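Local coordinates for protein Pre-mRNA splicing factor PRP8 (Cyanidioschyzon merolae, PDB 6NQI) that forms the RNase H-like domain of the spliceosomal factor Prp8, which probably contacts U5 and U6 snRNA and the pre-mRNA intron, at residues W29-S34 against I154-F159; A19-A24 against D127-A132; D91-L96 against I105-G110. One frame throughout, in Å; residues are numbered along the deposited sequence.

Contact 1: W29-S34 against I154-F159; sequences WIWETS and IASARF
Trp-31 lays one face of its indole over the CD2-CE2 side of the Phe-159 ring. Phe-159 CE2 sits over the indole centre, 3.5 Å above its plane, and comes equally close to Trp-31 CD2; the neighbouring Phe-159 CD2 reaches out over the six-membered half, 3.6 Å from Trp-31 CZ2. The ring planes are inclined at 32°, with 4.2 Å between the centroids of the Trp-31 five-membered ring and the Phe-159 ring, so the pair is oblique, neither a stack nor edge-to-face. A chi1 of 169° swings the indole away from the backbone N and off the strand toward helix 152-168. On the indole's opposite face lies the methyl CG2 of Thr-33, so the ring is held between two hydrophobic groups. Ser-156 OG approaches the edge near the indole plane, 4.1 Å from Trp-31 CZ2, as a van der Waals neighbour. Ile-13 of the adjoining strand 11-21 also touches Trp-31, while Ile-30, the residue before it, packs on helix 54-71. Strand 24-32 thus sends successive residues to helices on the two sides of the sheet, the layered alpha/beta core of an RNase H-like fold.

Contact 2: A19-A24 against D127-A132; sequences AYRPHA and DRTQTA
Arg-21 and Thr-129 meet through van der Waals contact at the end of the arginine. Arg-21 NH2 lies 4.0 Å from the methyl CG2 of Thr-129 and 4.3 Å from CG of Gln-130, both approaching the guanidinium obliquely. The two principal side chains, Arg-21 and Thr-129, run past each other at a slant rather than end to end. A bend at chi3 (-55°) turns the otherwise extended arginine toward the helix, and on Thr-129 it is the methyl, anti to the backbone N, that faces it. Met-120 touches both side chains.

The polar bonds tie the same groups down indirectly: Asn-25 is the go-between, its carbonyl O bonded to Arg-21 NH2 and its ND2 to Thr-129 O, while the hydroxyl of Thr-129 pairs with Ile-125 O one turn earlier, leaving the methyl to meet the arginine. That same Thr-129 O also receives Ala-132 N, at a distance of 3.2 Å. As the helix runs out, Thr-131 OG1 donates to Asp-127 O in the carbonyl plane, with a C=O...donor angle of 155°.

On the other side, Ala-24 N donates to Arg-21 O at 3.0 Å, closing a type II beta turn. This turn joins strands 11-21 and 24-32. Helix 123-130 ends beside it, where Thr-129 rests on Val-27 of strand 24-32 and on Ile-42 of strand 37-43.

Contact 3: D91-L96 against I105-G110; sequences DPLKTL and IPVRAG
Asp-91 O, on the helix whose Leu-93 and Lys-94 meet Val-107, is gripped by two donors of Thr-95, one turn later. Thr-95 N lies 3.0 Å and Thr-95 OG1 3.1 Å from Asp-91 O. The hydroxyl lies above the carbonyl plane, 42° out of it; the bond folds the side chain back onto its own helix. This helix, 90-97, is the connection of a beta-alpha-beta unit whose parallel strands are 81-84 and 107-108, and the contact joins it to the second strand, at the edge of the sheet.

Val-107 points at the helix and supplies the largest share of the interface. Backbone bonds from its neighbours Pro-106 and Arg-108 to Ile-82 hold the short strand beside 81-84, and its side chain also touches Leu-84. The exposed Lys-94 lays its aliphatic chain alongside: CE passes 4.2 Å from Val-107 CB and equally far from Val-107 O, a van der Waals contact made by a carbon of the chain. Farther round the helix, Pro-92 and Leu-96 pack on Trp-60 of helix 54-71. With CG anti to the backbone N (chi1 -176°), Leu-93, which also rests on Ile-82, continues the direction of its CB toward the strand. Its CD2 methyl meets both branches of the valine, 3.9 Å from Val-107 CG1 and 4.1 Å from Val-107 CG2.

How the contacts relate
All three contacts fix parts of one mixed sheet to its helices, within the Prp8 domain IV core. Along the chain the segments of contacts 1 and 2 alternate, 19-24, 29-34, 127-132, 154-159, and contact 3 is nested inside both loops. Contacts 1 and 2 share the hairpin of strands 11-21 and 24-32, yet their centres lie about 24 Å apart, on opposite sides of the chain's centre. Contact 3, at the outermost strand 107-108, is about 20 Å from contact 1 and about 26 Å from contact 2, centre to centre. None touches another. Contact 1 is buried and the others partly so; together they attach helices 152-168, 123-130 and 90-97 to different regions of the RNase H-like domain.

Contact 1: W29-S34 against I154-F159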
# COMPACT_ATOMS: atom_id res chain seq x y z
N TRP A 29 2.87 0.38 3.35
CA TRP A 29 2.01 0.72 2.23
C TRP A 29 0.56 0.91 2.66
O TRP A 29 0.04 0.13 3.46
CB TRP A 29 2.04 -0.40 1.19
CG TRP A 29 3.38 -0.95 0.94
CD1 TRP A 29 3.98 -1.96 1.62
CD2 TRP A 29 4.28 -0.57 -0.10
NE1 TRP A 29 5.22 -2.22 1.09
CE2 TRP A 29 5.42 -1.38 0.02
CE3 TRP A 29 4.22 0.38 -1.12
CZ2 TRP A 29 6.50 -1.26 -0.83
CZ3 TRP A 29 5.30 0.49 -1.97
CH2 TRP A 29 6.42 -0.32 -1.83
N ILE A 30 -0.11 1.90 2.06
CA ILE A 30 -1.56 2.05 2.17
C ILE A 30 -2.15 2.22 0.77
O ILE A 30 -1.95 3.26 0.13
CB ILE A 30 -1.98 3.23 3.06
CG1 ILE A 30 -1.45 3.06 4.48
CG2 ILE A 30 -3.53 3.40 3.02
CD1 ILE A 30 -1.81 4.21 5.35
N TRP A 31 -2.93 1.23 0.32
CA TRP A 31 -3.63 1.27 -0.96
C TRP A 31 -5.06 1.72 -0.71
O TRP A 31 -5.78 1.11 0.09
CB TRP A 31 -3.58 -0.11 -1.64
CG TRP A 31 -4.47 -0.27 -2.84
CD1 TRP A 31 -4.83 0.69 -3.74
CD2 TRP A 31 -5.12 -1.48 -3.27
NE1 TRP A 31 -5.67 0.16 -4.70
CE2 TRP A 31 -5.86 -1.17 -4.44
CE3 TRP A 31 -5.14 -2.80 -2.79
CZ2 TRP A 31 -6.61 -2.13 -5.12
CZ3 TRP A 31 -5.89 -3.74 -3.48
CH2 TRP A 31 -6.61 -3.40 -4.63
N GLU A 32 -5.46 2.81 -1.35
CA GLU A 32 -6.83 3.28 -1.32
C GLU A 32 -7.57 2.67 -2.52
O GLU A 32 -7.39 3.12 -3.66
CB GLU A 32 -6.85 4.80 -1.37
CG GLU A 32 -8.21 5.37 -1.16
CD GLU A 32 -8.16 6.84 -0.86
OE1 GLU A 32 -8.04 7.65 -1.81
OE2 GLU A 32 -8.21 7.18 0.33
N THR A 33 -8.44 1.69 -2.25
CA THR A 33 -8.99 0.84 -3.31
C THR A 33 -9.85 1.62 -4.30
O THR A 33 -9.74 1.41 -5.51
CB THR A 33 -9.81 -0.31 -2.72
OG1 THR A 33 -10.89 0.23 -1.93
CG2 THR A 33 -8.94 -1.24 -1.87
N SER A 34 -10.74 2.49 -3.81
CA SER A 34 -11.69 3.15 -4.70
C SER A 34 -10.99 4.06 -5.70
O SER A 34 -11.45 4.20 -6.84
CB SER A 34 -12.70 3.96 -3.89
OG SER A 34 -12.09 5.10 -3.33
N ILE A 154 -12.34 -2.95 -12.87
CA ILE A 154 -11.28 -3.44 -13.75
C ILE A 154 -9.92 -2.90 -13.33
O ILE A 154 -8.92 -3.63 -13.33
CB ILE A 154 -11.58 -3.12 -15.22
CG1 ILE A 154 -12.72 -3.99 -15.74
CG2 ILE A 154 -10.36 -3.39 -16.08
CD1 ILE A 154 -12.40 -5.47 -15.65
N ALA A 155 -9.85 -1.61 -13.00
CA ALA A 155 -8.60 -1.02 -12.53
C ALA A 155 -8.14 -1.67 -11.24
O ALA A 155 -6.96 -2.01 -11.07
CB ALA A 155 -8.78 0.48 -12.32
N SER A 156 -9.08 -1.88 -10.32
CA SER A 156 -8.77 -2.56 -9.07
C SER A 156 -8.21 -3.95 -9.33
O SER A 156 -7.17 -4.33 -8.79
CB SER A 156 -10.06 -2.64 -8.23
OG SER A 156 -9.95 -3.51 -7.13
N ALA A 157 -8.91 -4.72 -10.17
CA ALA A 157 -8.48 -6.09 -10.48
C ALA A 157 -7.13 -6.10 -11.17
O ALA A 157 -6.32 -7.01 -10.94
CB ALA A 157 -9.55 -6.77 -11.33
N ARG A 158 -6.87 -5.12 -12.04
CA ARG A 158 -5.59 -5.04 -12.74
C ARG A 158 -4.46 -4.82 -11.75
O ARG A 158 -3.42 -5.48 -11.81
CB ARG A 158 -5.64 -3.90 -13.74
CG ARG A 158 -4.45 -3.86 -14.65
CD ARG A 158 -4.60 -2.75 -15.65
NE ARG A 158 -5.70 -2.96 -16.58
CZ ARG A 158 -6.05 -2.08 -17.51
NH1 ARG A 158 -5.40 -0.93 -17.62
NH2 ARG A 158 -7.06 -2.34 -18.32
N PHE A 159 -4.66 -3.86 -10.85
CA PHE A 159 -3.69 -3.61 -9.79
C PHE A 159 -3.44 -4.88 -8.99
O PHE A 159 -2.29 -5.23 -8.71
CB PHE A 159 -4.23 -2.48 -8.91
CG PHE A 159 -3.31 -2.01 -7.85
CD1 PHE A 159 -2.41 -0.98 -8.12
CD2 PHE A 159 -3.36 -2.53 -6.57
CE1 PHE A 159 -1.57 -0.51 -7.15
CE2 PHE A 159 -2.51 -2.05 -5.59
CZ PHE A 159 -1.62 -1.05 -5.88

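Contact 2: A19-A24 against D127-A132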
# COMPACT_ATOMS: atom_id res chain seq x y z
N ALA A 19 8.21 -3.26 7.03
CA ALA A 19 8.60 -2.10 7.81
C ALA A 19 10.04 -2.25 8.30
O ALA A 19 10.76 -1.25 8.41
CB ALA A 19 7.63 -1.89 8.97
N TYR A 20 10.46 -3.47 8.61
CA TYR A 20 11.85 -3.79 8.86
C TYR A 20 12.40 -4.61 7.70
O TYR A 20 11.91 -5.71 7.44
CB TYR A 20 12.04 -4.55 10.17
CG TYR A 20 13.45 -5.08 10.33
CD1 TYR A 20 14.50 -4.22 10.68
CD2 TYR A 20 13.73 -6.41 10.13
CE1 TYR A 20 15.79 -4.70 10.81
CE2 TYR A 20 15.01 -6.90 10.27
CZ TYR A 20 16.04 -6.04 10.61
OH TYR A 20 17.32 -6.55 10.73
N ARG A 21 13.43 -4.09 7.04
CA ARG A 21 14.17 -4.89 6.08
C ARG A 21 15.63 -4.92 6.52
O ARG A 21 16.19 -3.87 6.86
CB ARG A 21 14.06 -4.33 4.64
CG ARG A 21 12.68 -4.56 3.99
CD ARG A 21 12.70 -4.34 2.48
NE ARG A 21 13.22 -3.03 2.12
CZ ARG A 21 13.75 -2.75 0.94
NH1 ARG A 21 13.83 -3.70 0.02
NH2 ARG A 21 14.22 -1.53 0.70
N PRO A 22 16.25 -6.11 6.63
CA PRO A 22 17.62 -6.19 7.16
C PRO A 22 18.55 -5.17 6.51
O PRO A 22 18.71 -5.17 5.29
CB PRO A 22 18.03 -7.63 6.83
CG PRO A 22 16.75 -8.39 6.82
CD PRO A 22 15.74 -7.43 6.21
N HIS A 23 19.12 -4.29 7.33
CA HIS A 23 20.11 -3.30 6.89
C HIS A 23 19.61 -2.44 5.73
O HIS A 23 20.35 -2.11 4.80
CB HIS A 23 21.43 -3.94 6.51
CG HIS A 23 22.10 -4.72 7.61
ND1 HIS A 23 22.08 -6.09 7.69
CD2 HIS A 23 22.89 -4.30 8.63
CE1 HIS A 23 22.78 -6.49 8.73
NE2 HIS A 23 23.29 -5.42 9.32
N ALA A 24 18.33 -2.07 5.76
CA ALA A 24 17.80 -1.16 4.75
C ALA A 24 16.56 -0.49 5.30
O ALA A 24 15.90 -1.02 6.21
CB ALA A 24 17.48 -1.88 3.44
N ASP A 127 14.28 2.63 -5.35
CA ASP A 127 15.32 3.65 -5.45
C ASP A 127 14.99 4.87 -4.61
O ASP A 127 15.90 5.45 -3.98
CB ASP A 127 15.51 4.03 -6.91
CG ASP A 127 16.23 2.96 -7.70
OD1 ASP A 127 16.78 2.03 -7.05
OD2 ASP A 127 16.27 3.03 -8.96
N ARG A 128 13.73 5.32 -4.59
CA ARG A 128 13.41 6.42 -3.69
C ARG A 128 13.54 5.99 -2.24
O ARG A 128 13.89 6.80 -1.38
CB ARG A 128 12.01 6.96 -3.97
CG ARG A 128 11.64 8.18 -3.15
CD ARG A 128 10.19 8.55 -3.43
NE ARG A 128 9.78 9.86 -2.92
CZ ARG A 128 9.32 10.86 -3.67
NH1 ARG A 128 9.23 10.71 -4.99
NH2 ARG A 128 8.95 12.01 -3.11
N THR A 129 13.35 4.70 -1.97
CA THR A 129 13.35 4.21 -0.60
C THR A 129 14.74 4.15 -0.01
O THR A 129 14.98 4.67 1.09
CB THR A 129 12.71 2.83 -0.52
OG1 THR A 129 11.33 2.91 -0.88
CG2 THR A 129 12.87 2.23 0.87
N GLN A 130 15.68 3.49 -0.70
CA GLN A 130 17.01 3.34 -0.10
C GLN A 130 17.72 4.67 0.09
O GLN A 130 18.39 4.87 1.11
CB GLN A 130 17.86 2.39 -0.92
CG GLN A 130 17.41 0.97 -0.74
CD GLN A 130 18.26 0.00 -1.52
OE1 GLN A 130 19.50 0.07 -1.49
NE2 GLN A 130 17.60 -0.91 -2.24
N THR A 131 17.57 5.59 -0.85
CA THR A 131 18.24 6.88 -0.77
C THR A 131 17.59 7.84 0.20
O THR A 131 18.09 8.96 0.37
CB THR A 131 18.28 7.51 -2.17
OG1 THR A 131 16.97 7.41 -2.77
CG2 THR A 131 19.34 6.85 -3.07
N ALA A 132 16.49 7.46 0.85
CA ALA A 132 15.80 8.35 1.78
C ALA A 132 16.68 8.64 3.00
O ALA A 132 17.40 7.78 3.50
CB ALA A 132 14.47 7.74 2.21

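Contact 3: D91-L96 against I105-G110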
# COMPACT_ATOMS: atom_id res chain seq x y z
N ASP A 91 -5.30 -4.66 17.42
CA ASP A 91 -5.46 -4.09 18.75
C ASP A 91 -4.79 -2.74 18.90
O ASP A 91 -5.46 -1.80 19.40
CB ASP A 91 -4.92 -5.05 19.82
CG ASP A 91 -5.93 -6.09 20.25
OD1 ASP A 91 -7.13 -5.96 19.88
OD2 ASP A 91 -5.53 -6.97 21.06
N PRO A 92 -3.51 -2.55 18.54
CA PRO A 92 -2.90 -1.21 18.69
C PRO A 92 -3.64 -0.11 17.96
O PRO A 92 -3.90 0.95 18.53
CB PRO A 92 -1.48 -1.42 18.14
CG PRO A 92 -1.18 -2.85 18.45
CD PRO A 92 -2.49 -3.57 18.22
N LEU A 93 -4.00 -0.35 16.69
CA LEU A 93 -4.78 0.63 15.95
C LEU A 93 -6.05 1.02 16.69
O LEU A 93 -6.31 2.20 16.93
CB LEU A 93 -5.11 0.08 14.57
CG LEU A 93 -5.85 1.08 13.70
CD1 LEU A 93 -5.06 2.37 13.62
CD2 LEU A 93 -6.04 0.48 12.33
N LYS A 94 -6.87 0.04 17.06
CA LYS A 94 -8.07 0.36 17.82
C LYS A 94 -7.73 1.24 19.03
O LYS A 94 -8.39 2.25 19.27
CB LYS A 94 -8.81 -0.92 18.20
CG LYS A 94 -9.47 -1.57 16.99
CD LYS A 94 -9.94 -2.97 17.30
CE LYS A 94 -10.71 -3.57 16.13
NZ LYS A 94 -12.16 -3.17 16.13
N THR A 95 -6.65 0.90 19.76
CA THR A 95 -6.31 1.69 20.95
C THR A 95 -6.03 3.14 20.59
O THR A 95 -6.47 4.06 21.28
CB THR A 95 -5.09 1.13 21.67
OG1 THR A 95 -5.32 -0.22 22.06
CG2 THR A 95 -4.82 1.95 22.93
N LEU A 96 -5.30 3.38 19.49
CA LEU A 96 -4.98 4.75 19.14
C LEU A 96 -6.17 5.50 18.56
O LEU A 96 -6.13 6.73 18.49
CB LEU A 96 -3.81 4.80 18.16
CG LEU A 96 -2.50 4.16 18.62
CD1 LEU A 96 -1.33 4.46 17.71
CD2 LEU A 96 -2.18 4.56 20.04
N ILE A 105 -14.95 3.49 12.63
CA ILE A 105 -14.51 3.11 11.30
C ILE A 105 -14.10 1.64 11.38
O ILE A 105 -13.09 1.35 12.05
CB ILE A 105 -13.34 3.95 10.79
CG1 ILE A 105 -13.73 5.41 10.57
CG2 ILE A 105 -12.79 3.37 9.49
CD1 ILE A 105 -12.58 6.23 10.01
N PRO A 106 -14.81 0.73 10.75
CA PRO A 106 -14.51 -0.69 10.92
C PRO A 106 -13.07 -0.99 10.54
O PRO A 106 -12.55 -0.49 9.55
CB PRO A 106 -15.51 -1.38 9.99
CG PRO A 106 -16.59 -0.39 9.81
CD PRO A 106 -15.94 0.94 9.83
N VAL A 107 -12.42 -1.76 11.40
CA VAL A 107 -11.04 -2.19 11.21
C VAL A 107 -11.07 -3.71 11.13
O VAL A 107 -11.54 -4.37 12.07
CB VAL A 107 -10.17 -1.68 12.37
CG1 VAL A 107 -8.78 -2.29 12.31
CG2 VAL A 107 -10.11 -0.18 12.31
N ARG A 108 -10.49 -4.25 10.08
CA ARG A 108 -10.61 -5.66 9.74
C ARG A 108 -9.23 -6.20 9.38
O ARG A 108 -8.34 -5.44 9.00
CB ARG A 108 -11.61 -5.83 8.57
CG ARG A 108 -11.95 -7.25 8.13
CD ARG A 108 -12.98 -7.35 6.91
NE ARG A 108 -12.56 -6.87 5.58
CZ ARG A 108 -11.97 -7.61 4.62
NH1 ARG A 108 -11.71 -8.90 4.81
NH2 ARG A 108 -11.65 -7.05 3.45
N ALA A 109 -9.06 -7.50 9.54
CA ALA A 109 -7.85 -8.20 9.16
C ALA A 109 -8.07 -8.84 7.79
O ALA A 109 -9.02 -8.52 7.07
CB ALA A 109 -7.47 -9.24 10.21
N GLY A 110 -7.16 -9.73 7.41
CA GLY A 110 -7.32 -10.52 6.21
C GLY A 110 -6.79 -9.91 4.94
O GLY A 110 -7.11 -10.42 3.86